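Local coordinates for protein glucokinase (Enterococcus faecalis, PDB 2QM1) that probably phosphorylates glucose with ATP as a ROK-family sugar kinase, and carries bound zinc and magnesium ions, at residues N116-A121 with F139-T144; G168-D173 with G251-N256; F177-G182 with L187-S192; T194-V199 with L240-R245. All blocks are in the same frame, centred on the assembly; numbering follows the deposited sequence.

Interaction 1: N116-A121 with F139-T144. With MG (magnesium ion), chain K.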
loop_
_atom_site.group_PDB
_atom_site.type_symbol
_atom_site.label_atom_id
_atom_site.label_comp_id
_atom_site.label_asym_id
_atom_site.label_seq_id
_atom_site.Cartn_x
_atom_site.Cartn_y
_atom_site.Cartn_z
ATOM N N ASN B 116 -5.531 -15.865 0.181
ATOM C CA ASN B 116 -5.142 -15.832 -1.229
ATOM C C ASN B 116 -3.757 -16.480 -1.412
ATOM O O ASN B 116 -2.924 -16.419 -0.518
ATOM C CB ASN B 116 -5.139 -14.396 -1.696
ATOM C CG ASN B 116 -4.405 -14.228 -2.967
ATOM O OD1 ASN B 116 -4.953 -14.487 -4.037
ATOM N ND2 ASN B 116 -3.151 -13.892 -2.875
ATOM N N ASP B 117 -3.504 -17.052 -2.586
ATOM C CA ASP B 117 -2.309 -17.860 -2.791
ATOM C C ASP B 117 -0.986 -17.087 -2.730
ATOM O O ASP B 117 -0.060 -17.542 -2.075
ATOM C CB ASP B 117 -2.414 -18.721 -4.060
ATOM C CG ASP B 117 -2.626 -17.901 -5.347
ATOM O OD1 ASP B 117 -2.896 -16.683 -5.275
ATOM O OD2 ASP B 117 -2.568 -18.511 -6.450
ATOM N N ALA B 118 -0.907 -15.900 -3.334
ATOM C CA ALA B 118 0.304 -15.067 -3.145
ATOM C C ALA B 118 0.378 -14.458 -1.761
ATOM O O ALA B 118 1.461 -14.244 -1.263
ATOM C CB ALA B 118 0.428 -14.026 -4.204
ATOM N N ASN B 119 -0.772 -14.230 -1.101
ATOM C CA ASN B 119 -0.747 -13.688 0.263
ATOM C C ASN B 119 0.005 -14.621 1.212
ATOM O O ASN B 119 0.873 -14.233 1.980
ATOM C CB ASN B 119 -2.168 -13.445 0.783
ATOM C CG ASN B 119 -2.750 -12.160 0.236
ATOM O OD1 ASN B 119 -2.152 -11.528 -0.658
ATOM N ND2 ASN B 119 -3.925 -11.776 0.727
ATOM N N VAL B 120 -0.348 -15.883 1.086
ATOM C CA VAL B 120 0.162 -16.971 1.917
ATOM C C VAL B 120 1.655 -17.223 1.578
ATOM O O VAL B 120 2.490 -17.360 2.449
ATOM C CB VAL B 120 -0.841 -18.136 1.688
ATOM C CG1 VAL B 120 -0.238 -19.364 1.283
ATOM C CG2 VAL B 120 -1.863 -18.231 2.794
ATOM N N ALA B 121 1.990 -17.216 0.306
ATOM C CA ALA B 121 3.390 -17.254 -0.111
ATOM C C ALA B 121 4.224 -16.108 0.495
ATOM O O ALA B 121 5.323 -16.322 0.989
ATOM C CB ALA B 121 3.490 -17.280 -1.652
ATOM N N PHE B 139 5.728 -9.099 -1.040
ATOM C CA PHE B 139 6.038 -10.234 -1.919
ATOM C C PHE B 139 5.398 -10.024 -3.294
ATOM O O PHE B 139 4.199 -9.742 -3.396
ATOM C CB PHE B 139 5.575 -11.571 -1.307
ATOM C CG PHE B 139 5.939 -12.778 -2.130
ATOM C CD1 PHE B 139 7.279 -13.089 -2.388
ATOM C CD2 PHE B 139 4.959 -13.609 -2.634
ATOM C CE1 PHE B 139 7.633 -14.175 -3.148
ATOM C CE2 PHE B 139 5.310 -14.737 -3.410
ATOM C CZ PHE B 139 6.658 -15.003 -3.669
ATOM N N ILE B 140 6.223 -10.146 -4.338
ATOM C CA ILE B 140 5.761 -10.188 -5.720
ATOM C C ILE B 140 6.207 -11.496 -6.434
ATOM O O ILE B 140 7.405 -11.813 -6.504
ATOM C CB ILE B 140 6.211 -8.935 -6.521
ATOM C CG1 ILE B 140 5.987 -9.133 -8.006
ATOM C CG2 ILE B 140 7.691 -8.670 -6.341
ATOM C CD1 ILE B 140 4.578 -9.291 -8.394
ATOM N N THR B 141 5.240 -12.243 -6.957
ATOM C CA THR B 141 5.542 -13.503 -7.641
ATOM C C THR B 141 5.288 -13.419 -9.143
ATOM O O THR B 141 4.204 -13.062 -9.589
ATOM C CB THR B 141 4.829 -14.700 -6.992
ATOM O OG1 THR B 141 5.148 -15.919 -7.697
ATOM C CG2 THR B 141 3.338 -14.474 -6.946
ATOM N N LEU B 142 6.313 -13.738 -9.913
ATOM C CA LEU B 142 6.216 -13.692 -11.346
ATOM C C LEU B 142 6.230 -15.132 -11.831
ATOM O O LEU B 142 7.211 -15.825 -11.640
ATOM C CB LEU B 142 7.441 -12.966 -11.929
ATOM C CG LEU B 142 7.831 -11.620 -11.305
ATOM C CD1 LEU B 142 9.143 -11.146 -11.918
ATOM C CD2 LEU B 142 6.724 -10.588 -11.567
ATOM N N GLY B 143 5.129 -15.570 -12.405
ATOM C CA GLY B 143 5.036 -16.879 -13.093
ATOM C C GLY B 143 4.079 -16.805 -14.271
ATOM O O GLY B 143 4.218 -15.949 -15.133
ATOM N N THR B 144 3.094 -17.709 -14.301
ATOM C CA THR B 144 2.008 -17.694 -15.284
ATOM C C THR B 144 1.308 -16.379 -15.247
ATOM O O THR B 144 0.952 -15.825 -16.299
ATOM C CB THR B 144 0.881 -18.721 -14.913
ATOM O OG1 THR B 144 1.469 -19.929 -14.443
ATOM C CG2 THR B 144 0.009 -19.010 -16.112
HETATM MG MG MG K . -2.302 -11.657 -2.914
HETATM O O HOH W 1 -4.304 -10.466 -3.426
#
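With chi1 at -177°, Phe139 holds CG opposite its backbone N and sends the CD2-CE2 side of its ring from strand 137-142 toward the start of helix 117-128. Thr141, two residues on, has the same torsion for OG1, which turns CG2 toward the helix instead. Within 116-121 the ring meets Ala118 and Ala121; Ala122 and Glu125 also touch it. Ala118 O lies at the ring edge, near its plane, 3.8 Å from Phe139 CD2, while the methyl of Ala121 comes in obliquely, its CB 3.6 Å from Phe139 CE2. Beside them Ala118 CB meets Thr141 CG2 at 4.0 Å. Strand 137-142 belongs to the second of two sheets with strand order 3-2-1-4-5, the repeated core of the actin-like ATPase fold, and helix 117-128 follows the last strand of the first sheet, so this contact joins the two halves. Asn116 occupies the N-cap position of the helix, and its backbone O accepts from Val120 N at 3.1 Å. On another side of the helix, Asn119 OD1 binds the magnesium ion at 2.3 Å, with Asn116, Gly148 O and a water completing the ligands seen; Asp115 OD1 hydrogen-bonds Asn119 ND2 and so steadies the amide.

Interaction 2: G168-D173 with G251-N256. With ZN (zinc ion), chain J.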
loop_
_atom_site.group_PDB
_atom_site.type_symbol
_atom_site.label_atom_id
_atom_site.label_comp_id
_atom_site.label_asym_id
_atom_site.label_seq_id
_atom_site.Cartn_x
_atom_site.Cartn_y
_atom_site.Cartn_z
ATOM N N GLY B 168 0.053 -7.217 -9.818
ATOM C CA GLY B 168 0.135 -7.638 -11.202
ATOM C C GLY B 168 -0.759 -6.765 -12.038
ATOM O O GLY B 168 -0.559 -6.603 -13.237
ATOM N N HIS B 169 -1.731 -6.158 -11.380
ATOM C CA HIS B 169 -2.644 -5.296 -12.058
ATOM C C HIS B 169 -2.484 -3.794 -11.762
ATOM O O HIS B 169 -3.348 -3.023 -12.059
ATOM C CB HIS B 169 -4.050 -5.853 -11.828
ATOM C CG HIS B 169 -4.157 -7.263 -12.275
ATOM N ND1 HIS B 169 -4.186 -7.609 -13.612
ATOM C CD2 HIS B 169 -4.098 -8.426 -11.583
ATOM C CE1 HIS B 169 -4.211 -8.927 -13.719
ATOM N NE2 HIS B 169 -4.160 -9.444 -12.506
ATOM N N VAL B 170 -1.340 -3.388 -11.208
ATOM C CA VAL B 170 -0.898 -1.983 -11.215
ATOM C C VAL B 170 -0.638 -1.561 -12.676
ATOM O O VAL B 170 -0.029 -2.312 -13.440
ATOM C CB VAL B 170 0.376 -1.854 -10.326
ATOM C CG1 VAL B 170 1.187 -0.640 -10.654
ATOM C CG2 VAL B 170 -0.033 -1.854 -8.862
ATOM N N THR B 171 -1.190 -0.419 -13.086
ATOM C CA THR B 171 -0.966 0.116 -14.434
ATOM C C THR B 171 0.447 0.709 -14.488
ATOM O O THR B 171 0.749 1.657 -13.805
ATOM C CB THR B 171 -2.012 1.214 -14.816
ATOM O OG1 THR B 171 -3.330 0.656 -14.795
ATOM C CG2 THR B 171 -1.690 1.853 -16.230
ATOM N N VAL B 172 1.324 0.087 -15.254
ATOM C CA VAL B 172 2.640 0.646 -15.482
ATOM C C VAL B 172 2.684 1.442 -16.794
ATOM O O VAL B 172 3.622 2.169 -17.053
ATOM C CB VAL B 172 3.730 -0.480 -15.464
ATOM C CG1 VAL B 172 3.876 -1.086 -14.075
ATOM C CG2 VAL B 172 3.421 -1.568 -16.478
ATOM N N ASP B 173 1.706 1.238 -17.674
ATOM C CA ASP B 173 1.707 1.956 -18.938
ATOM C C ASP B 173 0.284 2.149 -19.298
ATOM O O ASP B 173 -0.344 1.214 -19.753
ATOM C CB ASP B 173 2.419 1.168 -20.043
ATOM C CG ASP B 173 2.441 1.884 -21.408
ATOM O OD1 ASP B 173 1.784 2.962 -21.631
ATOM O OD2 ASP B 173 3.141 1.319 -22.295
ATOM N N GLY B 251 10.667 -2.090 -11.972
ATOM C CA GLY B 251 11.194 -1.004 -11.145
ATOM C C GLY B 251 10.191 0.130 -10.847
ATOM O O GLY B 251 10.174 0.671 -9.744
ATOM N N LEU B 252 9.377 0.510 -11.823
ATOM C CA LEU B 252 8.366 1.531 -11.613
ATOM C C LEU B 252 7.331 1.059 -10.616
ATOM O O LEU B 252 6.954 1.791 -9.724
ATOM C CB LEU B 252 7.662 1.885 -12.918
ATOM C CG LEU B 252 6.550 2.935 -12.951
ATOM C CD1 LEU B 252 6.977 4.301 -12.470
ATOM C CD2 LEU B 252 6.121 2.993 -14.443
ATOM N N ALA B 253 6.869 -0.164 -10.800
ATOM C CA ALA B 253 5.778 -0.671 -10.002
ATOM C C ALA B 253 6.290 -0.930 -8.600
ATOM O O ALA B 253 5.659 -0.516 -7.681
ATOM C CB ALA B 253 5.194 -1.936 -10.646
ATOM N N THR B 254 7.460 -1.562 -8.440
ATOM C CA THR B 254 7.988 -1.838 -7.096
ATOM C C THR B 254 8.416 -0.524 -6.456
ATOM O O THR B 254 8.312 -0.355 -5.279
ATOM C CB THR B 254 9.157 -2.829 -7.073
ATOM O OG1 THR B 254 10.176 -2.389 -7.980
ATOM C CG2 THR B 254 8.671 -4.223 -7.507
ATOM N N GLY B 255 8.884 0.401 -7.262
ATOM C CA GLY B 255 9.299 1.696 -6.747
ATOM C C GLY B 255 8.128 2.431 -6.101
ATOM O O GLY B 255 8.274 3.037 -5.022
ATOM N N ASN B 256 6.982 2.407 -6.777
ATOM C CA ASN B 256 5.851 3.179 -6.306
ATOM C C ASN B 256 5.267 2.500 -5.096
ATOM O O ASN B 256 4.687 3.167 -4.233
ATOM C CB ASN B 256 4.808 3.397 -7.431
ATOM C CG ASN B 256 5.104 4.640 -8.287
ATOM O OD1 ASN B 256 4.627 4.767 -9.425
ATOM N ND2 ASN B 256 5.895 5.541 -7.754
HETATM ZN ZN ZN J . -4.756 -6.343 -15.336
#
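Val172 meets helix 237-261 at two successive residues, Leu252 and Ala253, and this is the tight part of the contact. Its CG1 branch, opposite the carbonyl carbon at chi1 -67°, reaches the methyl of Ala253, with Val172 CG1 3.8 Å from Ala253 CB. Close by, one branch of Leu252 comes up against the backbone: Leu252 CD2 is 3.7 Å from Val172 O, and stands farther from the valine side chain, 4.3 Å from Val172 CB. No hydrogen bond crosses between the segments, so apolar contacts carry this part, and Leu187 adds its side chain against both Val172 and Ala253. Toward Val170 the fit is looser, Val170 CG1 standing 4.2 Å from Ala253 CB. The second subunit borders both parts: its Asn256 packs on Val170 and its Val170 on Asn256, while Leu252 packs on Thr171 of that subunit. His169 and Asp173, before and after the packed valines in sequence, are partly exposed. Asp173 leads its carboxylate away from residues 251-256, although its side chain touches Tyr249 earlier on the helix, and His169 turns instead to the zinc ion, which ND1 of His169 binds at 2.2 Å. Cys179, Cys181 and Cys186 supply the other three ligands. One histidine and three cysteines in the order GHx9CxCGxxGCxE are the zinc-binding signature of the ROK family.

Interaction 3: F177-G182 with L187-S192. With ZN (zinc ion), chain J.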
loop_
_atom_site.group_PDB
_atom_site.type_symbol
_atom_site.label_atom_id
_atom_site.label_comp_id
_atom_site.label_asym_id
_atom_site.label_seq_id
_atom_site.Cartn_x
_atom_site.Cartn_y
_atom_site.Cartn_z
ATOM N N PHE B 177 -0.374 -2.950 -23.372
ATOM C CA PHE B 177 -1.124 -4.127 -23.846
ATOM C C PHE B 177 -2.413 -4.355 -23.046
ATOM O O PHE B 177 -2.446 -4.060 -21.854
ATOM C CB PHE B 177 -0.255 -5.369 -23.683
ATOM C CG PHE B 177 1.055 -5.310 -24.445
ATOM C CD1 PHE B 177 2.261 -5.414 -23.772
ATOM C CD2 PHE B 177 1.076 -5.158 -25.819
ATOM C CE1 PHE B 177 3.485 -5.379 -24.459
ATOM C CE2 PHE B 177 2.283 -5.110 -26.525
ATOM C CZ PHE B 177 3.491 -5.231 -25.846
ATOM N N ASP B 178 -3.422 -4.922 -23.686
ATOM C CA ASP B 178 -4.657 -5.376 -23.038
ATOM C C ASP B 178 -4.377 -6.475 -22.040
ATOM O O ASP B 178 -3.659 -7.409 -22.336
ATOM C CB ASP B 178 -5.667 -5.891 -24.064
ATOM C CG ASP B 178 -6.204 -4.799 -24.935
ATOM O OD1 ASP B 178 -6.030 -3.611 -24.581
ATOM O OD2 ASP B 178 -6.785 -5.118 -25.999
ATOM N N CYS B 179 -4.957 -6.342 -20.850
ATOM C CA CYS B 179 -4.807 -7.322 -19.809
ATOM C C CYS B 179 -6.112 -8.091 -19.715
ATOM O O CYS B 179 -7.168 -7.559 -20.037
ATOM C CB CYS B 179 -4.545 -6.640 -18.474
ATOM S SG CYS B 179 -4.152 -7.818 -17.154
ATOM N N THR B 180 -6.066 -9.315 -19.229
ATOM C CA THR B 180 -7.329 -10.061 -19.054
ATOM C C THR B 180 -8.214 -9.453 -17.969
ATOM O O THR B 180 -9.436 -9.678 -17.940
ATOM C CB THR B 180 -7.108 -11.561 -18.760
ATOM O OG1 THR B 180 -6.152 -11.709 -17.713
ATOM C CG2 THR B 180 -6.582 -12.295 -20.018
ATOM N N CYS B 181 -7.628 -8.660 -17.083
ATOM C CA CYS B 181 -8.451 -8.071 -16.031
ATOM C C CYS B 181 -9.425 -7.088 -16.680
ATOM O O CYS B 181 -10.468 -6.805 -16.134
ATOM C CB CYS B 181 -7.601 -7.438 -14.904
ATOM S SG CYS B 181 -6.874 -5.857 -15.420
ATOM N N GLY B 182 -9.116 -6.608 -17.880
ATOM C CA GLY B 182 -10.020 -5.709 -18.565
ATOM C C GLY B 182 -9.619 -4.256 -18.629
ATOM O O GLY B 182 -10.440 -3.408 -18.953
ATOM N N LEU B 187 1.150 -4.418 -14.981
ATOM C CA LEU B 187 2.443 -5.086 -14.775
ATOM C C LEU B 187 2.479 -6.530 -15.301
ATOM O O LEU B 187 3.475 -6.994 -15.882
ATOM C CB LEU B 187 2.873 -5.002 -13.295
ATOM C CG LEU B 187 4.221 -5.556 -12.861
ATOM C CD1 LEU B 187 5.399 -4.885 -13.619
ATOM C CD2 LEU B 187 4.357 -5.433 -11.325
ATOM N N GLU B 188 1.397 -7.245 -15.093
ATOM C CA GLU B 188 1.314 -8.620 -15.563
ATOM C C GLU B 188 1.487 -8.833 -17.068
ATOM O O GLU B 188 2.021 -9.889 -17.486
ATOM C CB GLU B 188 -0.015 -9.234 -15.151
ATOM C CG GLU B 188 -0.076 -10.698 -15.373
ATOM C CD GLU B 188 -1.397 -11.253 -14.957
ATOM O OE1 GLU B 188 -1.508 -11.720 -13.801
ATOM O OE2 GLU B 188 -2.333 -11.171 -15.777
ATOM N N THR B 189 1.024 -7.872 -17.877
ATOM C CA THR B 189 1.199 -7.928 -19.351
ATOM C C THR B 189 2.677 -7.851 -19.790
ATOM O O THR B 189 3.052 -8.159 -20.922
ATOM C CB THR B 189 0.373 -6.770 -20.119
ATOM O OG1 THR B 189 0.939 -5.497 -19.819
ATOM C CG2 THR B 189 -1.096 -6.736 -19.721
ATOM N N VAL B 190 3.543 -7.400 -18.906
ATOM C CA VAL B 190 4.927 -7.175 -19.353
ATOM C C VAL B 190 5.947 -8.024 -18.567
ATOM O O VAL B 190 7.153 -8.049 -18.894
ATOM C CB VAL B 190 5.270 -5.616 -19.412
ATOM C CG1 VAL B 190 4.371 -4.885 -20.455
ATOM C CG2 VAL B 190 5.018 -4.980 -18.118
ATOM N N SER B 191 5.469 -8.723 -17.541
ATOM C CA SER B 191 6.355 -9.405 -16.572
ATOM C C SER B 191 5.961 -10.858 -16.207
ATOM O O SER B 191 6.691 -11.542 -15.489
ATOM C CB SER B 191 6.564 -8.539 -15.298
ATOM O OG SER B 191 5.391 -8.487 -14.462
ATOM N N SER B 192 4.832 -11.359 -16.691
ATOM C CA SER B 192 4.560 -12.788 -16.454
ATOM C C SER B 192 5.432 -13.545 -17.476
ATOM O O SER B 192 6.007 -12.915 -18.365
ATOM C CB SER B 192 3.121 -13.124 -16.722
ATOM O OG SER B 192 2.805 -12.818 -18.071
HETATM ZN ZN ZN J . -4.756 -6.343 -15.336
HETATM O O HOH W 2 1.747 -3.129 -21.289
#
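The Phe177 ring is met at its edge by Val190, whose CG1 lies near the ring plane and 4.0 Å from Phe177 CD1; Thr189 O approaches obliquely. Beyond the two segments, the ring of His202 meets it at about 45°, and Arg198 packs on it as well. Phe177 belongs to the zinc-binding loop of the ROK family, in which Cys179 to Gly182 form a type I beta turn and Cys179 SG and Cys181 SG bind the metal at 2.4 Å and 2.2 Å, together with His169 and Cys186. Thr189 is the centre of the contact. Its CG2, opposite the carbonyl carbon because OG1 takes chi1 68°, points into the loop backbone and lies 3.7 Å from Cys179 CB, with the carbonyl oxygens of Phe177 and Asp178 also touching it. The hydroxyl has partners too: Thr189 OG1 hydrogen-bonds Cys186 O and accepts from a water, which in turn accepts from Phe177 N at 3.0 Å. One buried hydroxyl thus ties the helix to both arms of the loop. Glu188 places OE2 4.1 Å from Cys179 SG, while its OE1 is held by Val146 N. Inside the turn, Cys181 N donates to the zinc-bound Cys179 SG over 3.6 Å, almost straight at 176°.

Interaction 4: T194-V199 with L240-R245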
loop_
_atom_site.group_PDB
_atom_site.type_symbol
_atom_site.label_atom_id
_atom_site.label_comp_id
_atom_site.label_asym_id
_atom_site.label_seq_id
_atom_site.Cartn_x
_atom_site.Cartn_y
_atom_site.Cartn_z
ATOM N N THR B 194 4.569 -15.168 -20.028
ATOM C CA THR B 194 3.985 -14.737 -21.263
ATOM C C THR B 194 4.194 -13.237 -21.586
ATOM O O THR B 194 4.305 -12.863 -22.736
ATOM C CB THR B 194 2.457 -15.088 -21.172
ATOM O OG1 THR B 194 2.192 -16.312 -21.875
ATOM C CG2 THR B 194 1.557 -13.972 -21.663
ATOM N N GLY B 195 4.216 -12.391 -20.567
ATOM C CA GLY B 195 4.429 -10.955 -20.759
ATOM C C GLY B 195 5.812 -10.619 -21.279
ATOM O O GLY B 195 5.965 -9.748 -22.102
ATOM N N VAL B 196 6.821 -11.319 -20.802
ATOM C CA VAL B 196 8.202 -11.098 -21.237
ATOM C C VAL B 196 8.382 -11.374 -22.742
ATOM O O VAL B 196 9.014 -10.602 -23.464
ATOM C CB VAL B 196 9.182 -11.949 -20.433
ATOM C CG1 VAL B 196 10.628 -11.887 -21.066
ATOM C CG2 VAL B 196 9.217 -11.540 -18.954
ATOM N N VAL B 197 7.804 -12.487 -23.191
ATOM C CA VAL B 197 7.712 -12.865 -24.588
ATOM C C VAL B 197 6.962 -11.784 -25.342
ATOM O O VAL B 197 7.403 -11.323 -26.394
ATOM C CB VAL B 197 6.978 -14.254 -24.707
ATOM C CG1 VAL B 197 6.420 -14.549 -26.187
ATOM C CG2 VAL B 197 7.874 -15.371 -24.200
ATOM N N ARG B 198 5.825 -11.349 -24.821
ATOM C CA ARG B 198 5.097 -10.306 -25.522
ATOM C C ARG B 198 5.954 -9.044 -25.645
ATOM O O ARG B 198 5.983 -8.426 -26.686
ATOM C CB ARG B 198 3.769 -10.021 -24.831
ATOM C CG ARG B 198 2.782 -9.211 -25.631
ATOM C CD ARG B 198 1.369 -9.482 -25.074
ATOM N NE ARG B 198 1.455 -9.622 -23.633
ATOM C CZ ARG B 198 0.931 -10.604 -22.895
ATOM N NH1 ARG B 198 0.188 -11.583 -23.414
ATOM N NH2 ARG B 198 1.143 -10.572 -21.591
ATOM N N VAL B 199 6.693 -8.681 -24.608
ATOM C CA VAL B 199 7.531 -7.481 -24.687
ATOM C C VAL B 199 8.607 -7.731 -25.750
ATOM O O VAL B 199 9.032 -6.820 -26.454
ATOM C CB VAL B 199 8.218 -7.171 -23.326
ATOM C CG1 VAL B 199 9.449 -6.297 -23.511
ATOM C CG2 VAL B 199 7.213 -6.523 -22.322
ATOM N N LEU B 240 19.144 -8.259 -23.835
ATOM C CA LEU B 240 19.499 -7.185 -22.903
ATOM C C LEU B 240 18.531 -6.009 -23.040
ATOM O O LEU B 240 18.276 -5.294 -22.065
ATOM C CB LEU B 240 20.950 -6.712 -23.143
ATOM C CG LEU B 240 22.058 -7.648 -22.646
ATOM C CD1 LEU B 240 23.423 -7.340 -23.284
ATOM C CD2 LEU B 240 22.094 -7.593 -21.100
HETATM N N MSE B 241 18.042 -5.800 -24.260
HETATM C CA MSE B 241 17.021 -4.799 -24.546
HETATM C C MSE B 241 15.688 -5.200 -23.894
HETATM O O MSE B 241 15.027 -4.339 -23.301
HETATM C CB MSE B 241 16.870 -4.622 -26.059
HETATM C CG MSE B 241 16.061 -3.404 -26.516
HETATM SE SE MSE B 241 15.731 -3.366 -28.463
HETATM C CE MSE B 241 17.415 -2.505 -28.901
ATOM N N VAL B 242 15.333 -6.493 -23.980
ATOM C CA VAL B 242 14.069 -7.039 -23.403
ATOM C C VAL B 242 14.056 -7.024 -21.881
ATOM O O VAL B 242 13.148 -6.462 -21.286
ATOM C CB VAL B 242 13.739 -8.479 -23.913
ATOM C CG1 VAL B 242 12.387 -8.969 -23.361
ATOM C CG2 VAL B 242 13.752 -8.530 -25.445
ATOM N N VAL B 243 15.066 -7.642 -21.262
ATOM C CA VAL B 243 15.318 -7.523 -19.814
ATOM C C VAL B 243 15.245 -6.068 -19.303
ATOM O O VAL B 243 14.564 -5.800 -18.351
ATOM C CB VAL B 243 16.689 -8.163 -19.428
ATOM C CG1 VAL B 243 17.160 -7.711 -18.093
ATOM C CG2 VAL B 243 16.627 -9.680 -19.467
ATOM N N ASP B 244 15.953 -5.161 -19.954
ATOM C CA ASP B 244 15.929 -3.714 -19.683
ATOM C C ASP B 244 14.523 -3.112 -19.657
ATOM O O ASP B 244 14.145 -2.386 -18.736
ATOM C CB ASP B 244 16.723 -3.028 -20.778
ATOM C CG ASP B 244 17.719 -2.061 -20.251
ATOM O OD1 ASP B 244 17.362 -1.248 -19.365
ATOM O OD2 ASP B 244 18.885 -2.111 -20.732
ATOM N N ARG B 245 13.736 -3.439 -20.674
ATOM C CA ARG B 245 12.373 -2.984 -20.711
ATOM C C ARG B 245 11.577 -3.602 -19.561
ATOM O O ARG B 245 10.793 -2.914 -18.907
ATOM C CB ARG B 245 11.735 -3.344 -22.058
ATOM C CG ARG B 245 10.296 -2.865 -22.197
ATOM C CD ARG B 245 10.191 -1.314 -21.983
ATOM N NE ARG B 245 9.989 -0.679 -23.275
ATOM C CZ ARG B 245 10.926 -0.095 -23.984
ATOM N NH1 ARG B 245 10.621 0.399 -25.172
ATOM N NH2 ARG B 245 12.153 0.004 -23.507
#
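Two helices of the C-terminal half, 193-203 and 237-261, cross here at 122° between their N-to-C directions, the axes of these short segments approaching to 9.8 Å. Val242 is the residue that enters the first helix's surface. At chi1 -177° its CG1 stands opposite the backbone N and projects toward Val196 and Val199, one helical turn apart. The nearest atom it finds is a backbone oxygen: Val196 O is 3.7 Å from Val242 CG1. The two valine methyls follow, Val199 CG1 at 4.0 Å and Val196 CG1 at 4.1 Å from that same Val242 CG1. Val199 and Val242 run alongside each other, pointing opposite ways, whereas Val196 lies across Val242 at a slant. One turn further along the second helix, Arg245 adds its aliphatic part, its CG 3.8 Å from Val199 CG1. Past CG the arginine turns twice, about its second and third torsions; a glycerol, probably from the crystallisation liquor, lies about 3 Å from its side chain. With no hydrogen bond between them, van der Waals packing joins the two segments. Helix 225-233 packs on Val196 and Val243, and helix 277-289 touches Val243 as well, so both helices have further neighbours. The result is a helix-helix crossing packed by valines within the helical layer of the C-terminal half of this ROK-family protein.

Overall arrangement
Interactions 2 and 3 share the zinc ion, and their centres lie 11 Å apart; the backbone joins them too, Gly168 O to Glu188 N at 2.8 Å and Val170 O to Leu187 N at 2.9 Å, both probable hydrogen bonds. Interaction 3 then passes directly into interaction 4, where Thr189 O probably bonds Arg198 NH2 (3.1 Å) and Val190 packs on Val199. Helix 237-261 serves both interaction 2 and interaction 4, although these do not touch. Interaction 1 carries the magnesium site near the middle of the chain, its centre 16 Å from those of interactions 2 and 3; it meets interaction 3 where Gly143 O packs on Ser192 CB.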